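Side-chain contacts in putative oxidoreductase (Jannaschia sp., PDB 3C24), which probably catalyses an NAD(P)-dependent oxidation or reduction through a Rossmann-type domain, though its substrate is not established: residues L73-P76 / D77-E81; E85-V88 / P89-P93; C152-Q156 / G157-H161; G230-N233 / V234-M238. All blocks are in the same frame, centred on the assembly; numbering follows the deposited sequence.

Contact 1. Residues L73-P76 / D77-E81; sequences LALP and DNIIE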
ATOM      1  N   LEU A  73      12.238 -25.990  10.045  1.00 19.35           N
ATOM      2  CA  LEU A  73      13.340 -25.638   9.163  1.00 19.90           C
ATOM      3  C   LEU A  73      13.453 -24.129   8.955  1.00 20.03           C
ATOM      4  O   LEU A  73      12.976 -23.596   7.961  1.00 20.58           O
ATOM      5  CB  LEU A  73      13.194 -26.350   7.792  1.00 18.14           C
ATOM      6  CG  LEU A  73      12.933 -27.870   7.863  1.00 23.96           C
ATOM      7  CD1 LEU A  73      13.003 -28.454   6.463  1.00 26.53           C
ATOM      8  CD2 LEU A  73      13.926 -28.588   8.730  1.00 19.28           C
ATOM      9  N   ALA A  74      14.046 -23.450   9.938  1.00 20.73           N
ATOM     10  CA  ALA A  74      14.176 -21.962   9.898  1.00 21.26           C
ATOM     11  C   ALA A  74      15.418 -21.562   9.107  1.00 23.62           C
ATOM     12  O   ALA A  74      16.348 -20.949   9.637  1.00 25.58           O
ATOM     13  CB  ALA A  74      14.224 -21.384  11.314  1.00 20.87           C
ATOM     14  N   LEU A  75      15.438 -21.987   7.854  1.00 21.54           N
ATOM     15  CA  LEU A  75      16.564 -21.785   6.964  1.00 22.09           C
ATOM     16  C   LEU A  75      16.126 -21.196   5.639  1.00 24.17           C
ATOM     17  O   LEU A  75      14.960 -21.316   5.275  1.00 22.76           O
ATOM     18  CB  LEU A  75      17.230 -23.113   6.698  1.00 24.58           C
ATOM     19  CG  LEU A  75      17.764 -23.769   7.980  1.00 29.03           C
ATOM     20  CD1 LEU A  75      18.026 -25.220   7.723  1.00 37.16           C
ATOM     21  CD2 LEU A  75      18.987 -23.028   8.479  1.00 25.20           C
ATOM     22  N   PRO A  76      17.065 -20.577   4.896  1.00 22.97           N
ATOM     23  CA  PRO A  76      16.657 -19.972   3.616  1.00 23.09           C
ATOM     24  C   PRO A  76      16.255 -20.998   2.590  1.00 22.99           C
ATOM     25  O   PRO A  76      16.725 -22.116   2.583  1.00 19.42           O
ATOM     26  CB  PRO A  76      17.882 -19.151   3.169  1.00 24.76           C
ATOM     27  CG  PRO A  76      18.841 -19.179   4.237  1.00 24.88           C
ATOM     28  CD  PRO A  76      18.453 -20.259   5.261  1.00 25.14           C
ATOM     29  N   ASP A  77      15.301 -20.595   1.759  1.00 23.42           N
ATOM     30  CA  ASP A  77      14.723 -21.505   0.754  1.00 25.75           C
ATOM     31  C   ASP A  77      15.736 -22.192  -0.113  1.00 23.20           C
ATOM     32  O   ASP A  77      15.542 -23.330  -0.497  1.00 22.94           O
ATOM     33  CB  ASP A  77      13.715 -20.776  -0.136  1.00 26.34           C
ATOM     34  CG  ASP A  77      12.494 -20.352   0.617  1.00 34.44           C
ATOM     35  OD1 ASP A  77      12.037 -21.121   1.505  1.00 40.70           O
ATOM     36  OD2 ASP A  77      11.993 -19.246   0.311  1.00 42.54           O
ATOM     37  N   ASN A  78      16.861 -21.527  -0.364  1.00 24.84           N
ATOM     38  CA  ASN A  78      17.876 -22.098  -1.268  1.00 25.22           C
ATOM     39  C   ASN A  78      18.731 -23.209  -0.657  1.00 24.69           C
ATOM     40  O   ASN A  78      19.600 -23.799  -1.324  1.00 26.27           O
ATOM     41  CB  ASN A  78      18.768 -21.008  -1.889  1.00 24.87           C
ATOM     42  CG  ASN A  78      19.757 -20.421  -0.916  1.00 29.60           C
ATOM     43  OD1 ASN A  78      19.552 -20.413   0.292  1.00 31.09           O
ATOM     44  ND2 ASN A  78      20.846 -19.901  -1.452  1.00 43.19           N
ATOM     45  N   ILE A  79      18.505 -23.526   0.608  1.00 24.46           N
ATOM     46  CA  ILE A  79      19.228 -24.659   1.170  1.00 23.08           C
ATOM     47  C   ILE A  79      18.240 -25.662   1.784  1.00 21.13           C
ATOM     48  O   ILE A  79      18.641 -26.682   2.324  1.00 20.68           O
ATOM     49  CB  ILE A  79      20.310 -24.258   2.193  1.00 22.96           C
ATOM     50  CG1 ILE A  79      19.716 -23.704   3.474  1.00 25.05           C
ATOM     51  CG2 ILE A  79      21.280 -23.214   1.591  1.00 25.95           C
ATOM     52  CD1 ILE A  79      20.738 -23.622   4.565  1.00 21.90           C
ATOM     53  N   ILE A  80      16.955 -25.361   1.692  1.00 19.29           N
ATOM     54  CA  ILE A  80      15.942 -26.263   2.291  1.00 19.67           C
ATOM     55  C   ILE A  80      16.057 -27.686   1.746  1.00 20.19           C
ATOM     56  O   ILE A  80      15.943 -28.690   2.490  1.00 18.68           O
ATOM     57  CB  ILE A  80      14.504 -25.694   2.143  1.00 20.68           C
ATOM     58  CG1 ILE A  80      14.266 -24.544   3.115  1.00 24.34           C
ATOM     59  CG2 ILE A  80      13.457 -26.787   2.435  1.00 21.39           C
ATOM     60  CD1 ILE A  80      14.268 -24.953   4.578  1.00 24.39           C
ATOM     61  N   GLU A  81      16.325 -27.813   0.449  1.00 20.71           N
ATOM     62  CA  GLU A  81      16.401 -29.163  -0.148  1.00 20.66           C
ATOM     63  C   GLU A  81      17.529 -29.978   0.491  1.00 21.22           C
ATOM     64  O   GLU A  81      17.368 -31.148   0.850  1.00 20.62           O
ATOM     65  CB  GLU A  81      16.588 -29.148  -1.659  1.00 23.30           C
ATOM     66  CG  GLU A  81      16.810 -30.551  -2.186  1.00 18.02           C
ATOM     67  CD  GLU A  81      17.022 -30.636  -3.698  1.00 26.04           C
ATOM     68  OE1 GLU A  81      16.872 -29.622  -4.403  1.00 30.60           O
ATOM     69  OE2 GLU A  81      17.302 -31.740  -4.157  1.00 33.20           O
TER
HETATM   70  O   HOH W   1      12.387 -21.233   4.338  1.00 25.68           O
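The crossing from strand 70-73 into helix 77-87, at the C-terminal end of a central parallel strand of the Rossmann-type sheet, brings L73, L75 and P76 against I79 and I80. Its backbone bond runs from I79 N to P76 O at 3.0 Å and is nearly straight (169° at the hydrogen), although the donor stands 43° above the carbonyl plane. That span of three residues is evidence of a tight turn where the chain enters helix 77-87. Beside it, CG1 of I79 lies between the backbone N and the carbonyl carbon (chi1 69°), which turns this branch back over the proline: it comes 3.5 Å from P76 O and 4.1 Å from P76 CD, while I79 CD1 reaches L75 CB. An alanine at I79 would probably open a gap beside P76 CD and leave L75 CB with I80 CD1 as its remaining apolar neighbour here. I80 works the inner side, its CD1 packing 3.7 Å from L73 CB as the two side chains cross at a slant; L73 itself is pressed on L17 of strand 13-17. A water donates to both L75 O (2.7 Å) and D77 OD1 (2.9 Å), linking the L75 carbonyl to the D77 carboxylate. A loop from the C-terminal end of a parallel strand into the following helix is the strand-to-helix connection of the beta-alpha-beta units of Rossmann domains.

Contact 2. Residues E85-V88 / P89-P93; sequences EDIV and PRVRP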
ATOM      1  N   GLU A  85      17.177 -33.111   3.029  1.00 19.86           N
ATOM      2  CA  GLU A  85      17.770 -34.392   2.602  1.00 19.92           C
ATOM      3  C   GLU A  85      18.594 -34.984   3.714  1.00 20.37           C
ATOM      4  O   GLU A  85      18.731 -36.191   3.826  1.00 21.13           O
ATOM      5  CB  GLU A  85      18.606 -34.238   1.333  1.00 18.89           C
ATOM      6  CG  GLU A  85      17.662 -34.079   0.114  1.00 19.27           C
ATOM      7  CD  GLU A  85      18.341 -33.635  -1.186  1.00 32.29           C
ATOM      8  OE1 GLU A  85      19.545 -33.335  -1.169  1.00 30.97           O
ATOM      9  OE2 GLU A  85      17.653 -33.607  -2.242  1.00 28.23           O
ATOM     10  N   ASP A  86      19.146 -34.100   4.520  1.00 21.24           N
ATOM     11  CA  ASP A  86      19.970 -34.523   5.633  1.00 23.92           C
ATOM     12  C   ASP A  86      19.121 -35.009   6.808  1.00 23.14           C
ATOM     13  O   ASP A  86      19.317 -36.121   7.325  1.00 25.95           O
ATOM     14  CB  ASP A  86      20.819 -33.365   6.115  1.00 24.91           C
ATOM     15  CG  ASP A  86      21.658 -33.729   7.335  1.00 41.84           C
ATOM     16  OD1 ASP A  86      21.361 -34.752   7.996  1.00 53.33           O
ATOM     17  OD2 ASP A  86      22.609 -32.982   7.638  1.00 61.35           O
ATOM     18  N   ILE A  87      18.110 -34.221   7.153  1.00 21.71           N
ATOM     19  CA  ILE A  87      17.319 -34.475   8.381  1.00 20.04           C
ATOM     20  C   ILE A  87      16.122 -35.395   8.208  1.00 17.82           C
ATOM     21  O   ILE A  87      15.853 -36.237   9.064  1.00 16.21           O
ATOM     22  CB  ILE A  87      16.866 -33.138   9.108  1.00 20.51           C
ATOM     23  CG1 ILE A  87      16.430 -33.449  10.551  1.00 24.05           C
ATOM     24  CG2 ILE A  87      15.743 -32.373   8.381  1.00 23.05           C
ATOM     25  CD1 ILE A  87      17.516 -34.036  11.458  1.00 23.52           C
ATOM     26  N   VAL A  88      15.386 -35.251   7.118  1.00 17.03           N
ATOM     27  CA  VAL A  88      14.174 -36.066   6.940  1.00 17.06           C
ATOM     28  C   VAL A  88      14.393 -37.567   7.153  1.00 18.89           C
ATOM     29  O   VAL A  88      13.571 -38.219   7.794  1.00 16.47           O
ATOM     30  CB  VAL A  88      13.418 -35.742   5.602  1.00 18.82           C
ATOM     31  CG1 VAL A  88      12.358 -36.841   5.213  1.00 19.44           C
ATOM     32  CG2 VAL A  88      12.778 -34.365   5.697  1.00 18.82           C
ATOM     33  N   PRO A  89      15.478 -38.149   6.598  1.00 17.58           N
ATOM     34  CA  PRO A  89      15.636 -39.605   6.810  1.00 18.31           C
ATOM     35  C   PRO A  89      16.007 -40.018   8.227  1.00 17.69           C
ATOM     36  O   PRO A  89      15.961 -41.236   8.569  1.00 16.74           O
ATOM     37  CB  PRO A  89      16.796 -39.968   5.888  1.00 19.83           C
ATOM     38  CG  PRO A  89      16.846 -38.881   4.865  1.00 20.79           C
ATOM     39  CD  PRO A  89      16.374 -37.642   5.540  1.00 19.32           C
ATOM     40  N   ARG A  90      16.349 -39.027   9.044  1.00 14.83           N
ATOM     41  CA  ARG A  90      16.834 -39.276  10.414  1.00 14.51           C
ATOM     42  C   ARG A  90      15.790 -39.208  11.519  1.00 13.95           C
ATOM     43  O   ARG A  90      15.990 -39.710  12.615  1.00 16.55           O
ATOM     44  CB  ARG A  90      17.994 -38.301  10.762  1.00 16.07           C
ATOM     45  CG  ARG A  90      19.164 -38.291   9.785  1.00 22.23           C
ATOM     46  CD  ARG A  90      20.256 -37.263  10.243  1.00 23.17           C
ATOM     47  NE  ARG A  90      20.931 -37.736  11.451  1.00 29.44           N
ATOM     48  CZ  ARG A  90      21.851 -37.058  12.134  1.00 29.92           C
ATOM     49  NH1 ARG A  90      22.222 -35.860  11.735  1.00 32.66           N
ATOM     50  NH2 ARG A  90      22.404 -37.590  13.207  1.00 34.50           N
ATOM     51  N   VAL A  91      14.669 -38.551  11.223  1.00 16.18           N
ATOM     52  CA  VAL A  91      13.635 -38.354  12.241  1.00 14.58           C
ATOM     53  C   VAL A  91      12.780 -39.607  12.464  1.00 13.39           C
ATOM     54  O   VAL A  91      12.721 -40.472  11.604  1.00 15.19           O
ATOM     55  CB  VAL A  91      12.756 -37.131  11.940  1.00 15.32           C
ATOM     56  CG1 VAL A  91      13.635 -35.835  11.895  1.00 13.13           C
ATOM     57  CG2 VAL A  91      11.936 -37.337  10.616  1.00 16.32           C
ATOM     58  N   ARG A  92      12.147 -39.701  13.630  1.00 14.52           N
ATOM     59  CA  ARG A  92      11.290 -40.840  13.935  1.00 11.52           C
ATOM     60  C   ARG A  92      10.012 -40.777  13.089  1.00 15.01           C
ATOM     61  O   ARG A  92       9.561 -39.677  12.680  1.00 15.29           O
ATOM     62  CB  ARG A  92      10.887 -40.850  15.415  1.00 15.72           C
ATOM     63  CG  ARG A  92      12.039 -41.010  16.398  1.00 21.54           C
ATOM     64  CD  ARG A  92      11.486 -40.746  17.822  1.00 28.29           C
ATOM     65  NE  ARG A  92      10.985 -39.365  18.010  1.00 28.71           N
ATOM     66  CZ  ARG A  92      10.328 -38.951  19.089  1.00 38.83           C
ATOM     67  NH1 ARG A  92      10.051 -39.792  20.071  1.00 37.58           N
ATOM     68  NH2 ARG A  92       9.917 -37.702  19.183  1.00 32.75           N
ATOM     69  N   PRO A  93       9.435 -41.938  12.769  1.00 14.21           N
ATOM     70  CA  PRO A  93       8.183 -41.905  12.032  1.00 13.14           C
ATOM     71  C   PRO A  93       7.207 -40.993  12.774  1.00 14.01           C
ATOM     72  O   PRO A  93       7.175 -40.975  13.999  1.00 16.45           O
ATOM     73  CB  PRO A  93       7.700 -43.363  12.139  1.00 16.42           C
ATOM     74  CG  PRO A  93       9.005 -44.155  12.143  1.00 15.21           C
ATOM     75  CD  PRO A  93       9.923 -43.322  13.006  1.00 14.53           C
TER
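I87 O takes two backbone donors as the chain leaves its helix: R90 N at 2.8 Å, with 149° at the hydrogen, and V91 N in a longer, weak and bent bond. The R90 donor stands 49° above the carbonyl plane, as expected where the turn tightens to three residues. P89, just before R90, has no hydrogen to give; its ring lies by the E85 carbonyl, with P89 CD 3.3 Å from E85 O and P89 CG also close to that oxygen. V88 CB meets P89 CD, the two side chains crossing at about a right angle. This is the C-terminal end of helix 77-87, from which the loop 89-93 leads to strand 96-99, the next parallel strand of the Rossmann-type sheet. Here the apolar side chains turn inward: I87 CG1, anti to the backbone N (chi1 -163°), extends to V91 CG1 at 3.9 Å, while V91 CG2 lies near V88 O and the I87 side chain also touches W64. On the exposed side R90 runs back along the helix end, its CD 3.3 Å from D86 O and 3.5 Å from D86 OD1. A bend at chi3 then turns the guanidinium so that D86 OD1 lies at its edge, with the carboxylate and guanidinium planes nearly parallel. The D86 OD1 to R90 NH1 ion pair is long, at 4.0 Å; the stronger partner of R90 is D62, which forms a salt bridge with NH2.

Contact 3. Residues C152-Q156 / G157-H161; sequences CALMQ and GPEEH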
ATOM      1  N   CYS A 152      -1.737 -21.889   6.591  1.00 18.26           N
ATOM      2  CA  CYS A 152      -1.106 -23.183   6.807  1.00 17.04           C
ATOM      3  C   CYS A 152      -1.688 -24.252   5.931  1.00 16.73           C
ATOM      4  O   CYS A 152      -2.871 -24.237   5.609  1.00 15.75           O
ATOM      5  CB  CYS A 152      -1.339 -23.643   8.253  1.00 14.70           C
ATOM      6  SG  CYS A 152      -0.772 -22.537   9.583  1.00 18.76           S
ATOM      7  N   ALA A 153      -0.837 -25.218   5.599  1.00 14.83           N
ATOM      8  CA  ALA A 153      -1.229 -26.376   4.841  1.00 16.84           C
ATOM      9  C   ALA A 153      -0.613 -27.648   5.354  1.00 14.47           C
ATOM     10  O   ALA A 153       0.574 -27.702   5.705  1.00 15.99           O
ATOM     11  CB  ALA A 153      -0.801 -26.216   3.392  1.00 14.32           C
ATOM     12  N   LEU A 154      -1.437 -28.677   5.426  1.00 16.47           N
ATOM     13  CA  LEU A 154      -0.967 -30.021   5.691  1.00 17.50           C
ATOM     14  C   LEU A 154      -0.593 -30.608   4.342  1.00 16.85           C
ATOM     15  O   LEU A 154      -1.451 -30.923   3.493  1.00 17.29           O
ATOM     16  CB  LEU A 154      -2.029 -30.876   6.377  1.00 16.77           C
ATOM     17  CG  LEU A 154      -1.620 -32.284   6.774  1.00 17.66           C
ATOM     18  CD1 LEU A 154      -0.413 -32.303   7.806  1.00 14.02           C
ATOM     19  CD2 LEU A 154      -2.860 -32.998   7.366  1.00 15.82           C
HETATM   20  N   MSE A 155       0.712 -30.703   4.093  1.00 15.62           N
HETATM   21  CA  MSE A 155       1.198 -31.206   2.795  1.00 15.37           C
HETATM   22  C   MSE A 155       1.047 -32.705   2.721  1.00 16.67           C
HETATM   23  O   MSE A 155       0.712 -33.270   1.691  1.00 17.21           O
HETATM   24  CB  MSE A 155       2.656 -30.799   2.551  1.00 14.61           C
HETATM   25  CG  MSE A 155       3.254 -31.416   1.326  1.00 19.34           C
HETATM   26 SE   MSE A 155       5.070 -30.762   1.175  0.75 21.44          SE
HETATM   27  CE  MSE A 155       5.659 -31.850  -0.289  1.00 26.92           C
ATOM     28  N   GLN A 156       1.397 -33.352   3.814  1.00 15.74           N
ATOM     29  CA  GLN A 156       1.219 -34.786   3.910  1.00 16.62           C
ATOM     30  C   GLN A 156       1.205 -35.194   5.365  1.00 17.85           C
ATOM     31  O   GLN A 156       1.783 -34.544   6.241  1.00 14.71           O
ATOM     32  CB  GLN A 156       2.303 -35.534   3.124  1.00 18.32           C
ATOM     33  CG  GLN A 156       3.601 -35.569   3.740  1.00 23.54           C
ATOM     34  CD  GLN A 156       4.543 -36.562   3.075  1.00 28.65           C
ATOM     35  OE1 GLN A 156       4.804 -36.460   1.889  1.00 25.01           O
ATOM     36  NE2 GLN A 156       5.138 -37.456   3.874  1.00 21.88           N
ATOM     37  N   GLY A 157       0.542 -36.297   5.629  1.00 17.06           N
ATOM     38  CA  GLY A 157       0.489 -36.839   6.989  1.00 17.18           C
ATOM     39  C   GLY A 157      -0.910 -36.933   7.528  1.00 16.30           C
ATOM     40  O   GLY A 157      -1.876 -36.518   6.877  1.00 19.60           O
ATOM     41  N   PRO A 158      -1.041 -37.492   8.713  1.00 15.44           N
ATOM     42  CA  PRO A 158      -2.326 -37.649   9.357  1.00 18.41           C
ATOM     43  C   PRO A 158      -3.009 -36.329   9.656  1.00 17.31           C
ATOM     44  O   PRO A 158      -2.375 -35.369  10.063  1.00 16.05           O
ATOM     45  CB  PRO A 158      -1.993 -38.342  10.680  1.00 18.52           C
ATOM     46  CG  PRO A 158      -0.594 -38.348  10.830  1.00 19.63           C
ATOM     47  CD  PRO A 158       0.059 -38.033   9.522  1.00 13.93           C
ATOM     48  N   GLU A 159      -4.327 -36.342   9.505  1.00 16.62           N
ATOM     49  CA  GLU A 159      -5.182 -35.183   9.749  1.00 16.15           C
ATOM     50  C   GLU A 159      -4.964 -34.520  11.092  1.00 17.32           C
ATOM     51  O   GLU A 159      -4.948 -33.285  11.223  1.00 18.02           O
ATOM     52  CB  GLU A 159      -6.634 -35.614   9.684  1.00 17.22           C
ATOM     53  CG  GLU A 159      -7.660 -34.519   9.961  1.00 14.55           C
ATOM     54  CD  GLU A 159      -7.628 -33.333   8.988  1.00 18.49           C
ATOM     55  OE1 GLU A 159      -7.037 -33.384   7.871  1.00 14.91           O
ATOM     56  OE2 GLU A 159      -8.276 -32.337   9.344  1.00 19.64           O
ATOM     57  N   GLU A 160      -4.770 -35.365  12.068  1.00 16.74           N
ATOM     58  CA  GLU A 160      -4.598 -34.916  13.464  1.00 16.92           C
ATOM     59  C   GLU A 160      -3.396 -33.975  13.639  1.00 18.89           C
ATOM     60  O   GLU A 160      -3.293 -33.206  14.576  1.00 20.08           O
ATOM     61  CB  GLU A 160      -4.469 -36.088  14.409  1.00 20.83           C
ATOM     62  CG  GLU A 160      -5.711 -36.971  14.426  1.00 27.99           C
ATOM     63  CD  GLU A 160      -5.647 -38.196  13.499  1.00 34.21           C
ATOM     64  OE1 GLU A 160      -5.134 -38.121  12.335  1.00 21.06           O
ATOM     65  OE2 GLU A 160      -6.182 -39.250  13.964  1.00 29.79           O
ATOM     66  N   HIS A 161      -2.496 -34.071  12.686  1.00 17.78           N
ATOM     67  CA  HIS A 161      -1.272 -33.257  12.734  1.00 15.55           C
ATOM     68  C   HIS A 161      -1.491 -31.838  12.273  1.00 13.83           C
ATOM     69  O   HIS A 161      -0.636 -30.967  12.549  1.00 15.50           O
ATOM     70  CB  HIS A 161      -0.139 -33.919  11.949  1.00 16.58           C
ATOM     71  CG  HIS A 161       0.443 -35.081  12.654  1.00 17.17           C
ATOM     72  ND1 HIS A 161       1.580 -35.725  12.213  1.00 16.61           N
ATOM     73  CD2 HIS A 161       0.115 -35.654  13.838  1.00 16.61           C
ATOM     74  CE1 HIS A 161       1.877 -36.696  13.061  1.00 18.51           C
ATOM     75  NE2 HIS A 161       1.005 -36.680  14.053  1.00 20.69           N
TER
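L154 forms the close-packed part of this contact, CD2 lying over the carbonyls of the turn that follows its strand: 3.6 Å from P158 O and 3.7 Å from G157 O. The turn belongs to the beta-alpha-beta unit made of strand 148-156, helix 160-172 and strand 176-181. With CG anti to the backbone N (chi1 -177°), the leucine reaches from the strand toward the returning chain, where CD2 also approaches E159 CA at 4.0 Å. Its other methyl, CD1, has a looser neighbour in H161 CB at 4.5 Å. Just before the turn, M155, a selenomethionine, and Q156 both face Y118 in a classic beta bulge. G157 follows with a positive phi of 120°; a CB there would clash with Q156 O, so the backbone itself explains the glycine. The outer side is slacker. P158 and E159 are exposed, and the carboxylate of E159 comes no nearer to L154 than 4.2 Å, between OE1 and CD2; its salt bridge is made with R181 of strand 176-181. The Q156 amide finds its partners outside these segments, NE2 donating to R113 O and I116 O. Within the second segment, H161 N donates to P158 O at 2.9 Å, closing a turn toward the helix, while H161 ND1 is hydrogen-bonded to T117 OG1 and P158 CG stands over the centre of the imidazole, 3.6 Å above its plane.

Contact 4. Residues G230-N233 / V234-M238; sequences GHLN and VEIAM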
ATOM      1  N   GLY A 230       0.968   9.110  -0.096  1.00 15.74           N
ATOM      2  CA  GLY A 230      -0.376   9.583   0.209  1.00 14.18           C
ATOM      3  C   GLY A 230      -1.430   8.960  -0.688  1.00 14.46           C
ATOM      4  O   GLY A 230      -2.539   8.596  -0.236  1.00 14.53           O
ATOM      5  N   HIS A 231      -1.095   8.793  -1.983  1.00 14.39           N
ATOM      6  CA  HIS A 231      -2.037   8.209  -2.899  1.00 15.55           C
ATOM      7  C   HIS A 231      -2.217   6.722  -2.693  1.00 14.28           C
ATOM      8  O   HIS A 231      -3.294   6.186  -2.883  1.00 14.82           O
ATOM      9  CB  HIS A 231      -1.743   8.626  -4.321  1.00 16.08           C
ATOM     10  CG  HIS A 231      -2.289   9.976  -4.607  1.00 13.52           C
ATOM     11  ND1 HIS A 231      -1.735  11.139  -4.099  1.00 17.03           N
ATOM     12  CD2 HIS A 231      -3.421  10.353  -5.261  1.00 14.26           C
ATOM     13  CE1 HIS A 231      -2.482  12.171  -4.461  1.00 21.49           C
ATOM     14  NE2 HIS A 231      -3.518  11.725  -5.153  1.00 15.52           N
ATOM     15  N   LEU A 232      -1.155   6.054  -2.260  1.00 15.36           N
ATOM     16  CA  LEU A 232      -1.270   4.634  -1.953  1.00 16.10           C
ATOM     17  C   LEU A 232      -2.205   4.464  -0.765  1.00 14.24           C
ATOM     18  O   LEU A 232      -3.016   3.540  -0.699  1.00 14.05           O
ATOM     19  CB  LEU A 232       0.109   3.975  -1.688  1.00 16.07           C
ATOM     20  CG  LEU A 232       0.933   3.751  -2.957  1.00 17.73           C
ATOM     21  CD1 LEU A 232       2.305   3.200  -2.552  1.00 18.64           C
ATOM     22  CD2 LEU A 232       0.231   2.826  -3.930  1.00 17.74           C
ATOM     23  N   ASN A 233      -2.117   5.384   0.161  1.00 15.77           N
ATOM     24  CA  ASN A 233      -2.986   5.384   1.351  1.00 16.93           C
ATOM     25  C   ASN A 233      -4.453   5.455   0.944  1.00 13.53           C
ATOM     26  O   ASN A 233      -5.253   4.574   1.232  1.00 14.85           O
ATOM     27  CB  ASN A 233      -2.663   6.540   2.237  1.00 16.61           C
ATOM     28  CG  ASN A 233      -3.316   6.440   3.619  1.00 15.84           C
ATOM     29  OD1 ASN A 233      -3.542   5.320   4.166  1.00 18.55           O
ATOM     30  ND2 ASN A 233      -3.613   7.594   4.208  1.00 17.82           N
ATOM     31  N   VAL A 234      -4.798   6.497   0.229  1.00 14.68           N
ATOM     32  CA  VAL A 234      -6.200   6.657  -0.150  1.00 13.75           C
ATOM     33  C   VAL A 234      -6.680   5.593  -1.157  1.00 15.13           C
ATOM     34  O   VAL A 234      -7.803   5.125  -1.022  1.00 15.53           O
ATOM     35  CB  VAL A 234      -6.480   8.099  -0.662  1.00 17.67           C
ATOM     36  CG1 VAL A 234      -6.009   8.319  -2.057  1.00 16.50           C
ATOM     37  CG2 VAL A 234      -7.971   8.419  -0.553  1.00 20.13           C
ATOM     38  N   GLU A 235      -5.846   5.201  -2.136  1.00 13.56           N
ATOM     39  CA  GLU A 235      -6.287   4.270  -3.164  1.00 14.79           C
ATOM     40  C   GLU A 235      -6.416   2.857  -2.628  1.00 16.30           C
ATOM     41  O   GLU A 235      -7.421   2.207  -2.904  1.00 15.93           O
ATOM     42  CB  GLU A 235      -5.376   4.329  -4.386  1.00 10.16           C
ATOM     43  CG  GLU A 235      -5.375   5.695  -5.061  1.00 14.36           C
ATOM     44  CD  GLU A 235      -4.568   5.775  -6.318  1.00 23.55           C
ATOM     45  OE1 GLU A 235      -4.138   4.729  -6.821  1.00 21.96           O
ATOM     46  OE2 GLU A 235      -4.367   6.927  -6.815  1.00 20.83           O
ATOM     47  N   ILE A 236      -5.464   2.407  -1.794  1.00 14.68           N
ATOM     48  CA  ILE A 236      -5.592   1.058  -1.219  1.00 14.62           C
ATOM     49  C   ILE A 236      -6.779   1.042  -0.286  1.00 15.64           C
ATOM     50  O   ILE A 236      -7.566   0.096  -0.259  1.00 15.40           O
ATOM     51  CB  ILE A 236      -4.260   0.577  -0.535  1.00 13.73           C
ATOM     52  CG1 ILE A 236      -3.150   0.511  -1.575  1.00 13.74           C
ATOM     53  CG2 ILE A 236      -4.491  -0.776   0.161  1.00 15.04           C
ATOM     54  CD1 ILE A 236      -1.701   0.248  -1.022  1.00 13.77           C
ATOM     55  N   ALA A 237      -6.963   2.107   0.472  1.00 15.85           N
ATOM     56  CA  ALA A 237      -8.076   2.170   1.428  1.00 15.75           C
ATOM     57  C   ALA A 237      -9.422   2.083   0.690  1.00 18.26           C
ATOM     58  O   ALA A 237     -10.309   1.323   1.078  1.00 17.24           O
ATOM     59  CB  ALA A 237      -8.030   3.435   2.311  1.00 18.00           C
HETATM   60  N   MSE A 238      -9.552   2.841  -0.392  1.00 16.88           N
HETATM   61  CA  MSE A 238     -10.818   2.848  -1.162  1.00 15.48           C
HETATM   62  C   MSE A 238     -11.056   1.511  -1.854  1.00 16.97           C
HETATM   63  O   MSE A 238     -12.149   0.951  -1.769  1.00 19.34           O
HETATM   64  CB  MSE A 238     -10.863   3.994  -2.182  1.00 16.61           C
HETATM   65  CG  MSE A 238     -10.922   5.295  -1.492  1.00 21.02           C
HETATM   66 SE   MSE A 238     -11.317   6.789  -2.718  0.75 21.88          SE
HETATM   67  CE  MSE A 238      -9.748   6.614  -3.726  1.00 20.73           C
TER
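E235 can be followed outward from CB, which sits 3.2 Å from H231 O, one turn earlier in the helix. CG keeps to the same carbonyl at 3.1 Å, because chi1 of -62° sets it beside the backbone N that H231 O already accepts at 2.8 Å. CD draws off to 3.7 Å from H231 O, and OE2 ends at the imidazole edge, in the ring plane, 3.9 Å from H231 CD2. The carboxylate is perpendicular to the ring, and the contact is through carbon, H231 NE2 lying 5.1 Å from E235 OE2; ND1 is bonded to F227 O. An alanine in place of E235 would probably leave the CD2 edge of H231 without its acidic neighbour and open a gap beside A199 of the second subunit. I236 does the same to L232 O, with CB and CG1 each at 3.2 Å, and its CD1 meets L232 CB at 4.2 Å, while N233 gives ND2 to P126 O of the second subunit. Four successive i to i+4 backbone bonds, with angles of 152° to 168° at the hydrogen, identify a regular alpha-helix, here packed against both the second subunit and the loop at L128 and F129 of its own chain.

Overall arrangement
Contacts 1 and 2 lie toward opposite ends of helix 77-87 and touch through L73 and I87; one leads out of a parallel strand, the other toward the next, and both are partly buried. Contact 3 is a surface turn in a later beta-alpha-beta unit, its centre about 17 Å from that of contact 2. Contact 4 stands apart, 36 to 48 Å from the other centres, fully buried in helix 221-239 where the second subunit packs. The chemistry follows the place: three-residue backbone bonds with apolar sealing at the helix ends, leucine over carbonyls at the strand exit, and regular helical bonding with one hydrogen bond to the second subunit in contact 4.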